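Local coordinates for protein inositol monophosphatase (Zymomonas mobilis, PDB 4N81) that probably acts as a magnesium-dependent phosphatase of the inositol monophosphatase superfamily, removing phosphate from small phosphomonoesters, at residues A[78-90]-A[100-112]. Residues are numbered along the deposited sequence; the frame is centred on the assembly and turned at random.
With SO4 (sulfate ion), chain B.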
ATOM      1  N   ASP A  78     -32.952 -16.205  -1.494  1.00 94.62           N
ATOM      2  CA  ASP A  78     -34.326 -15.730  -1.735  1.00 85.47           C
ATOM      3  C   ASP A  78     -34.782 -14.703  -0.692  1.00 76.12           C
ATOM      4  O   ASP A  78     -35.748 -13.971  -0.917  1.00 78.67           O
ATOM      5  CB  ASP A  78     -35.347 -16.879  -1.825  1.00 85.06           C
ATOM      6  CG  ASP A  78     -35.259 -17.654  -3.127  1.00 82.97           C
ATOM      7  OD1 ASP A  78     -34.811 -17.089  -4.144  1.00 79.60           O
ATOM      8  OD2 ASP A  78     -35.652 -18.839  -3.127  1.00 84.44           O
ATOM      9  N   ALA A  79     -34.092 -14.654   0.447  1.00 62.70           N
ATOM     10  CA  ALA A  79     -34.467 -13.731   1.514  1.00 51.18           C
ATOM     11  C   ALA A  79     -34.282 -12.287   1.059  1.00 43.03           C
ATOM     12  O   ALA A  79     -33.388 -11.983   0.233  1.00 39.13           O
ATOM     13  CB  ALA A  79     -33.680 -14.011   2.817  1.00 45.30           C
ATOM     14  N   ARG A  80     -35.131 -11.409   1.596  1.00 42.50           N
ATOM     15  CA  ARG A  80     -34.987  -9.977   1.378  1.00 42.81           C
ATOM     16  C   ARG A  80     -33.640  -9.478   1.918  1.00 37.23           C
ATOM     17  O   ARG A  80     -33.059  -8.568   1.312  1.00 31.22           O
ATOM     18  CB  ARG A  80     -36.085  -9.216   2.136  1.00 42.91           C
ATOM     19  CG  ARG A  80     -37.413  -9.103   1.465  1.00 43.18           C
ATOM     20  CD  ARG A  80     -38.236  -7.982   2.089  1.00 40.27           C
ATOM     21  NE  ARG A  80     -37.633  -6.663   1.879  1.00 33.80           N
ATOM     22  CZ  ARG A  80     -37.027  -5.926   2.817  1.00 37.36           C
ATOM     23  NH1 ARG A  80     -36.933  -6.363   4.071  1.00 42.38           N
ATOM     24  NH2 ARG A  80     -36.510  -4.737   2.499  1.00 34.42           N
ATOM     25  N   ARG A  81     -33.164 -10.074   3.033  1.00 28.51           N
ATOM     26  CA  ARG A  81     -31.936  -9.635   3.745  1.00 27.06           C
ATOM     27  C   ARG A  81     -30.814 -10.669   3.562  1.00 30.14           C
ATOM     28  O   ARG A  81     -31.019 -11.872   3.838  1.00 32.37           O
ATOM     29  CB  ARG A  81     -32.190  -9.473   5.266  1.00 31.22           C
ATOM     30  CG  ARG A  81     -33.191  -8.355   5.656  1.00 33.17           C
ATOM     31  CD  ARG A  81     -33.688  -8.433   7.128  1.00 30.75           C
ATOM     32  NE  ARG A  81     -32.654  -8.858   8.078  1.00 30.09           N
ATOM     33  CZ  ARG A  81     -31.981  -8.059   8.901  1.00 28.79           C
ATOM     34  NH1 ARG A  81     -32.211  -6.753   8.927  1.00 30.12           N
ATOM     35  NH2 ARG A  81     -31.070  -8.569   9.712  1.00 29.93           N
ATOM     36  N   LEU A  82     -29.631 -10.213   3.162  1.00 25.41           N
ATOM     37  CA  LEU A  82     -28.510 -11.122   2.896  1.00 24.78           C
ATOM     38  C   LEU A  82     -27.250 -10.554   3.529  1.00 28.64           C
ATOM     39  O   LEU A  82     -26.952  -9.361   3.343  1.00 22.97           O
ATOM     40  CB  LEU A  82     -28.212 -11.192   1.386  1.00 30.09           C
ATOM     41  CG  LEU A  82     -29.273 -11.719   0.418  1.00 42.91           C
ATOM     42  CD1 LEU A  82     -28.712 -11.694  -1.006  1.00 42.61           C
ATOM     43  CD2 LEU A  82     -29.665 -13.118   0.815  1.00 46.95           C
ATOM     44  N   TRP A  83     -26.461 -11.406   4.167  1.00 22.90           N
ATOM     45  CA  TRP A  83     -25.126 -11.007   4.605  1.00 21.57           C
ATOM     46  C   TRP A  83     -24.075 -11.335   3.533  1.00 20.49           C
ATOM     47  O   TRP A  83     -24.112 -12.422   2.933  1.00 24.94           O
ATOM     48  CB  TRP A  83     -24.783 -11.744   5.901  1.00 25.28           C
ATOM     49  CG  TRP A  83     -25.647 -11.275   7.043  1.00 26.22           C
ATOM     50  CD1 TRP A  83     -26.871 -11.735   7.391  1.00 25.05           C
ATOM     51  CD2 TRP A  83     -25.343 -10.194   7.938  1.00 22.82           C
ATOM     52  NE1 TRP A  83     -27.363 -11.020   8.478  1.00 26.60           N
ATOM     53  CE2 TRP A  83     -26.434 -10.071   8.829  1.00 27.58           C
ATOM     54  CE3 TRP A  83     -24.257  -9.318   8.067  1.00 22.30           C
ATOM     55  CZ2 TRP A  83     -26.463  -9.114   9.840  1.00 27.87           C
ATOM     56  CZ3 TRP A  83     -24.286  -8.372   9.070  1.00 24.15           C
ATOM     57  CH2 TRP A  83     -25.387  -8.275   9.944  1.00 25.08           C
ATOM     58  N   VAL A  84     -23.134 -10.413   3.313  1.00 19.02           N
ATOM     59  CA  VAL A  84     -22.106 -10.606   2.312  1.00 19.17           C
ATOM     60  C   VAL A  84     -20.788 -10.521   3.064  1.00 23.52           C
ATOM     61  O   VAL A  84     -20.546  -9.521   3.710  1.00 25.18           O
ATOM     62  CB  VAL A  84     -22.180  -9.485   1.241  1.00 22.89           C
ATOM     63  CG1 VAL A  84     -21.102  -9.668   0.151  1.00 25.78           C
ATOM     64  CG2 VAL A  84     -23.559  -9.467   0.576  1.00 25.99           C
ATOM     65  N   LEU A  85     -19.974 -11.585   3.021  1.00 20.82           N
ATOM     66  CA  LEU A  85     -18.703 -11.634   3.755  1.00 16.81           C
ATOM     67  C   LEU A  85     -17.520 -11.764   2.799  1.00 19.94           C
ATOM     68  O   LEU A  85     -17.566 -12.553   1.858  1.00 19.17           O
ATOM     69  CB  LEU A  85     -18.691 -12.854   4.671  1.00 17.94           C
ATOM     70  CG  LEU A  85     -19.961 -13.006   5.522  1.00 23.56           C
ATOM     71  CD1 LEU A  85     -19.909 -14.265   6.350  1.00 24.01           C
ATOM     72  CD2 LEU A  85     -20.186 -11.801   6.411  1.00 23.86           C
ATOM     73  N   ASP A  86     -16.477 -10.977   3.016  1.00 14.86           N
ATOM     74  CA  ASP A  86     -15.204 -11.220   2.372  1.00 14.19           C
ATOM     75  C   ASP A  86     -14.123 -11.192   3.468  1.00 15.59           C
ATOM     76  O   ASP A  86     -13.707 -10.096   3.888  1.00 16.66           O
ATOM     77  CB  ASP A  86     -14.902 -10.156   1.302  1.00 14.45           C
ATOM     78  CG  ASP A  86     -13.773 -10.605   0.351  1.00 17.67           C
ATOM     79  OD1 ASP A  86     -13.345 -11.776   0.478  1.00 19.90           O
ATOM     80  OD2 ASP A  86     -13.338  -9.810  -0.517  1.00 17.71           O
ATOM     81  N   PRO A  87     -13.695 -12.367   3.976  1.00 14.61           N
ATOM     82  CA  PRO A  87     -12.762 -12.313   5.125  1.00 14.53           C
ATOM     83  C   PRO A  87     -11.479 -11.523   4.841  1.00 16.60           C
ATOM     84  O   PRO A  87     -10.990 -10.802   5.700  1.00 14.64           O
ATOM     85  CB  PRO A  87     -12.373 -13.800   5.302  1.00 15.36           C
ATOM     86  CG  PRO A  87     -13.678 -14.554   4.866  1.00 16.78           C
ATOM     87  CD  PRO A  87     -14.191 -13.742   3.691  1.00 17.08           C
ATOM     88  N   ILE A  88     -10.973 -11.644   3.616  1.00 13.49           N
ATOM     89  CA  ILE A  88      -9.750 -10.944   3.207  1.00 12.14           C
ATOM     90  C   ILE A  88      -9.967 -10.345   1.809  1.00 14.06           C
ATOM     91  O   ILE A  88      -9.735 -10.987   0.793  1.00 16.41           O
ATOM     92  CB  ILE A  88      -8.518 -11.882   3.213  1.00 12.32           C
ATOM     93  CG1 ILE A  88      -8.316 -12.483   4.633  1.00 14.13           C
ATOM     94  CG2 ILE A  88      -7.231 -11.127   2.756  1.00 12.89           C
ATOM     95  CD1 ILE A  88      -7.260 -13.605   4.687  1.00 13.87           C
ATOM     96  N   ASP A  89     -10.406  -9.096   1.771  1.00 12.72           N
ATOM     97  CA  ASP A  89     -10.429  -8.381   0.508  1.00 10.58           C
ATOM     98  C   ASP A  89      -9.033  -7.793   0.330  1.00 11.22           C
ATOM     99  O   ASP A  89      -8.531  -7.124   1.232  1.00 12.34           O
ATOM    100  CB  ASP A  89     -11.467  -7.264   0.550  1.00 10.39           C
ATOM    101  CG  ASP A  89     -11.547  -6.541  -0.778  1.00 11.53           C
ATOM    102  OD1 ASP A  89     -11.149  -5.350  -0.825  1.00  9.94           O
ATOM    103  OD2 ASP A  89     -11.963  -7.185  -1.763  1.00 11.77           O
ATOM    104  N   GLY A  90      -8.425  -8.008  -0.841  1.00 12.51           N
ATOM    105  CA  GLY A  90      -7.020  -7.695  -1.049  1.00 11.38           C
ATOM    106  C   GLY A  90      -6.185  -8.940  -0.774  1.00 10.56           C
ATOM    107  O   GLY A  90      -5.127  -8.863  -0.114  1.00 11.93           O
ATOM    108  N   SER A 100      -2.769  -3.630   3.762  1.00 12.68           N
ATOM    109  CA  SER A 100      -3.880  -2.883   3.138  1.00 12.74           C
ATOM    110  C   SER A 100      -5.139  -3.729   2.973  1.00 10.74           C
ATOM    111  O   SER A 100      -6.159  -3.213   2.518  1.00 13.38           O
ATOM    112  CB  SER A 100      -3.450  -2.391   1.748  1.00  8.84           C
ATOM    113  OG  SER A 100      -3.045  -3.530   0.958  1.00 11.61           O
ATOM    114  N   PHE A 101      -5.061  -5.038   3.234  1.00  9.52           N
ATOM    115  CA  PHE A 101      -6.229  -5.891   3.064  1.00  9.37           C
ATOM    116  C   PHE A 101      -7.252  -5.591   4.146  1.00  9.65           C
ATOM    117  O   PHE A 101      -6.893  -5.029   5.172  1.00 12.89           O
ATOM    118  CB  PHE A 101      -5.867  -7.392   3.107  1.00  9.84           C
ATOM    119  CG  PHE A 101      -5.472  -7.861   4.464  1.00 12.73           C
ATOM    120  CD1 PHE A 101      -6.415  -8.407   5.333  1.00 11.78           C
ATOM    121  CD2 PHE A 101      -4.159  -7.756   4.889  1.00 13.10           C
ATOM    122  CE1 PHE A 101      -6.039  -8.835   6.598  1.00 13.25           C
ATOM    123  CE2 PHE A 101      -3.791  -8.143   6.162  1.00 10.78           C
ATOM    124  CZ  PHE A 101      -4.742  -8.703   7.020  1.00 11.34           C
ATOM    125  N   GLY A 102      -8.527  -5.949   3.919  1.00 10.18           N
ATOM    126  CA  GLY A 102      -9.526  -5.785   4.991  1.00 10.37           C
ATOM    127  C   GLY A 102     -10.594  -6.870   4.967  1.00 13.09           C
ATOM    128  O   GLY A 102     -10.886  -7.472   3.920  1.00 13.76           O
ATOM    129  N   THR A 103     -11.195  -7.122   6.125  1.00 11.70           N
ATOM    130  CA  THR A 103     -12.380  -7.965   6.163  1.00 12.47           C
ATOM    131  C   THR A 103     -13.539  -7.049   5.784  1.00 14.07           C
ATOM    132  O   THR A 103     -13.695  -5.962   6.351  1.00 13.41           O
ATOM    133  CB  THR A 103     -12.582  -8.482   7.584  1.00 13.38           C
ATOM    134  OG1 THR A 103     -11.485  -9.347   7.926  1.00 14.93           O
ATOM    135  CG2 THR A 103     -13.943  -9.259   7.711  1.00 14.39           C
ATOM    136  N   LEU A 104     -14.391  -7.496   4.868  1.00 15.36           N
ATOM    137  CA  LEU A 104     -15.599  -6.736   4.528  1.00 12.68           C
ATOM    138  C   LEU A 104     -16.807  -7.507   5.010  1.00 14.08           C
ATOM    139  O   LEU A 104     -16.926  -8.707   4.706  1.00 16.84           O
ATOM    140  CB  LEU A 104     -15.703  -6.582   3.006  1.00 12.19           C
ATOM    141  CG  LEU A 104     -14.495  -5.960   2.299  1.00 11.22           C
ATOM    142  CD1 LEU A 104     -14.756  -5.746   0.792  1.00 10.93           C
ATOM    143  CD2 LEU A 104     -14.217  -4.595   2.963  1.00 11.02           C
ATOM    144  N   ILE A 105     -17.706  -6.827   5.722  1.00 14.25           N
ATOM    145  CA  ILE A 105     -18.984  -7.441   6.108  1.00 15.46           C
ATOM    146  C   ILE A 105     -20.106  -6.487   5.669  1.00 17.03           C
ATOM    147  O   ILE A 105     -20.060  -5.284   5.958  1.00 15.29           O
ATOM    148  CB  ILE A 105     -19.005  -7.604   7.638  1.00 16.27           C
ATOM    149  CG1 ILE A 105     -17.910  -8.608   8.069  1.00 19.93           C
ATOM    150  CG2 ILE A 105     -20.447  -7.987   8.160  1.00 17.70           C
ATOM    151  CD1 ILE A 105     -17.379  -8.382   9.461  1.00 21.94           C
ATOM    152  N   ALA A 106     -21.149  -7.007   5.053  1.00 20.39           N
ATOM    153  CA  ALA A 106     -22.224  -6.116   4.657  1.00 16.36           C
ATOM    154  C   ALA A 106     -23.553  -6.784   4.903  1.00 17.79           C
ATOM    155  O   ALA A 106     -23.632  -8.008   4.870  1.00 19.83           O
ATOM    156  CB  ALA A 106     -22.083  -5.776   3.194  1.00 19.13           C
ATOM    157  N   LEU A 107     -24.576  -5.972   5.196  1.00 18.31           N
ATOM    158  CA  LEU A 107     -25.973  -6.442   5.187  1.00 19.72           C
ATOM    159  C   LEU A 107     -26.648  -5.753   3.992  1.00 20.56           C
ATOM    160  O   LEU A 107     -26.486  -4.539   3.807  1.00 19.22           O
ATOM    161  CB  LEU A 107     -26.698  -6.017   6.468  1.00 20.75           C
ATOM    162  CG  LEU A 107     -28.198  -6.341   6.522  1.00 22.35           C
ATOM    163  CD1 LEU A 107     -28.441  -7.849   6.291  1.00 23.36           C
ATOM    164  CD2 LEU A 107     -28.815  -5.891   7.871  1.00 26.94           C
ATOM    165  N   VAL A 108     -27.432  -6.531   3.223  1.00 20.26           N
ATOM    166  CA  VAL A 108     -27.947  -6.103   1.947  1.00 20.57           C
ATOM    167  C   VAL A 108     -29.452  -6.380   1.993  1.00 21.64           C
ATOM    168  O   VAL A 108     -29.845  -7.451   2.431  1.00 22.84           O
ATOM    169  CB  VAL A 108     -27.271  -6.913   0.820  1.00 19.90           C
ATOM    170  CG1 VAL A 108     -27.943  -6.663  -0.491  1.00 19.70           C
ATOM    171  CG2 VAL A 108     -25.805  -6.543   0.712  1.00 18.06           C
ATOM    172  N   GLU A 109     -30.272  -5.405   1.600  1.00 21.76           N
ATOM    173  CA  GLU A 109     -31.734  -5.601   1.579  1.00 23.36           C
ATOM    174  C   GLU A 109     -32.283  -5.253   0.214  1.00 23.31           C
ATOM    175  O   GLU A 109     -31.999  -4.166  -0.282  1.00 22.27           O
ATOM    176  CB  GLU A 109     -32.439  -4.658   2.561  1.00 32.06           C
ATOM    177  CG  GLU A 109     -32.237  -4.976   4.015  1.00 37.38           C
ATOM    178  CD  GLU A 109     -33.041  -4.042   4.941  1.00 41.08           C
ATOM    179  OE1 GLU A 109     -32.670  -3.947   6.116  1.00 43.34           O
ATOM    180  OE2 GLU A 109     -34.037  -3.425   4.507  1.00 44.39           O
ATOM    181  N   ASP A 110     -33.115  -6.145  -0.346  1.00 24.60           N
ATOM    182  CA  ASP A 110     -33.621  -5.956  -1.710  1.00 24.71           C
ATOM    183  C   ASP A 110     -32.457  -5.664  -2.680  1.00 23.10           C
ATOM    184  O   ASP A 110     -32.561  -4.827  -3.590  1.00 24.92           O
ATOM    185  CB  ASP A 110     -34.628  -4.824  -1.725  1.00 25.14           C
ATOM    186  CG  ASP A 110     -35.747  -5.035  -0.703  1.00 26.81           C
ATOM    187  OD1 ASP A 110     -36.108  -4.047  -0.054  1.00 32.28           O
ATOM    188  OD2 ASP A 110     -36.246  -6.175  -0.523  1.00 28.19           O
ATOM    189  N   GLY A 111     -31.336  -6.328  -2.433  1.00 22.39           N
ATOM    190  CA  GLY A 111     -30.195  -6.258  -3.311  1.00 21.09           C
ATOM    191  C   GLY A 111     -29.336  -5.021  -3.060  1.00 26.40           C
ATOM    192  O   GLY A 111     -28.265  -4.929  -3.651  1.00 22.18           O
ATOM    193  N   ARG A 112     -29.759  -4.108  -2.165  1.00 19.63           N
ATOM    194  CA  ARG A 112     -28.965  -2.900  -1.839  1.00 18.37           C
ATOM    195  C   ARG A 112     -28.184  -2.976  -0.511  1.00 17.98           C
ATOM    196  O   ARG A 112     -28.787  -3.281   0.489  1.00 21.46           O
ATOM    197  CB  ARG A 112     -29.863  -1.650  -1.761  1.00 18.64           C
ATOM    198  CG  ARG A 112     -30.636  -1.333  -3.060  1.00 22.81           C
ATOM    199  CD  ARG A 112     -29.680  -0.965  -4.261  1.00 20.74           C
ATOM    200  NE  ARG A 112     -30.514  -0.772  -5.471  1.00 21.91           N
ATOM    201  CZ  ARG A 112     -31.047   0.397  -5.769  1.00 23.04           C
ATOM    202  NH1 ARG A 112     -30.786   1.442  -4.976  1.00 22.33           N
ATOM    203  NH2 ARG A 112     -31.790   0.546  -6.851  1.00 20.88           N
TER
HETATM  204  S   SO4 B 301     -10.038 -10.528  -3.412  1.00 38.20           S
HETATM  205  O1  SO4 B 301      -9.637 -11.958  -3.220  1.00 44.03           O
HETATM  206  O2  SO4 B 301     -10.592 -10.391  -4.788  1.00 43.43           O
HETATM  207  O3  SO4 B 301     -11.136 -10.196  -2.515  1.00 20.51           O
HETATM  208  O4  SO4 B 301      -8.855  -9.590  -3.249  1.00 26.91           O
HETATM  209  O   HOH W   1     -30.989  -8.374  -0.877  1.00 27.94           O
HETATM  210  O   HOH W   2     -34.059  -4.903   7.957  1.00 39.87           O
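Phe101 CD1 lies 3.8 Å from Ile88 CG2, the two side chains crossing at a slant, and its ring also meets Phe94 edge-to-face. Gly102 then pairs its backbone with Asp89 in both directions, one residue out of step with the ladder that follows, a beta bulge absorbed where the chain turns at Pro87. Thr103 bridges that corner: with OG1 anti to its own carbonyl carbon (chi1 -65°), the hydroxyl donates to Pro87 O at 2.7 Å, in the carbonyl plane. A valine here would probably leave the Pro87 carbonyl without this donor and the corner less firmly held. Leu104 sets CD1 3.6 Å from Asp89 CB, on the face where Asp86 also lies. Ile105 brings CG2 to the edge of the Trp83 indole, while Ala106 exchanges backbone bonds with Val84. Leu107 reaches over the indole face, CD1 4.0 Å from the centroid of the five-membered ring in a CH-pi contact; its other methyl, CD2, is 3.7 Å from Arg81 NH1. Val108 pairs with Leu82 and touches Val84 CG2 through its own CG2. Glu109 runs beside Arg81, sharing a water between OE1 and NH1, although Tyr6 also bonds OE1 and Asp65 and Asp9 hold the guanidinium. Asp110 sits within the type I' turn from Glu109 to Arg112 that leads into strand 112-120; Arg80 grips its carboxylate side-on in a salt bridge, Arg80 NE to Asp110 OD2 and Arg80 NH2 to Asp110 OD1 (2.7 Å), the planes 58° apart. These antiparallel strands belong to the large mixed sheet, packed by helices 7-24 and 42-61. Where Asp86 and Gly102 lie, a sulfate, probably from the crystallisation liquor, is hydrogen-bonded by Gly90 N (2.9 Å to sulfate O4) and Thr91 N beside Asp86 and Asp89, which with Ile88 and Asp210 are predicted magnesium ligands, consistent with the metal-dependent phosphatase site of the inositol monophosphatase fold.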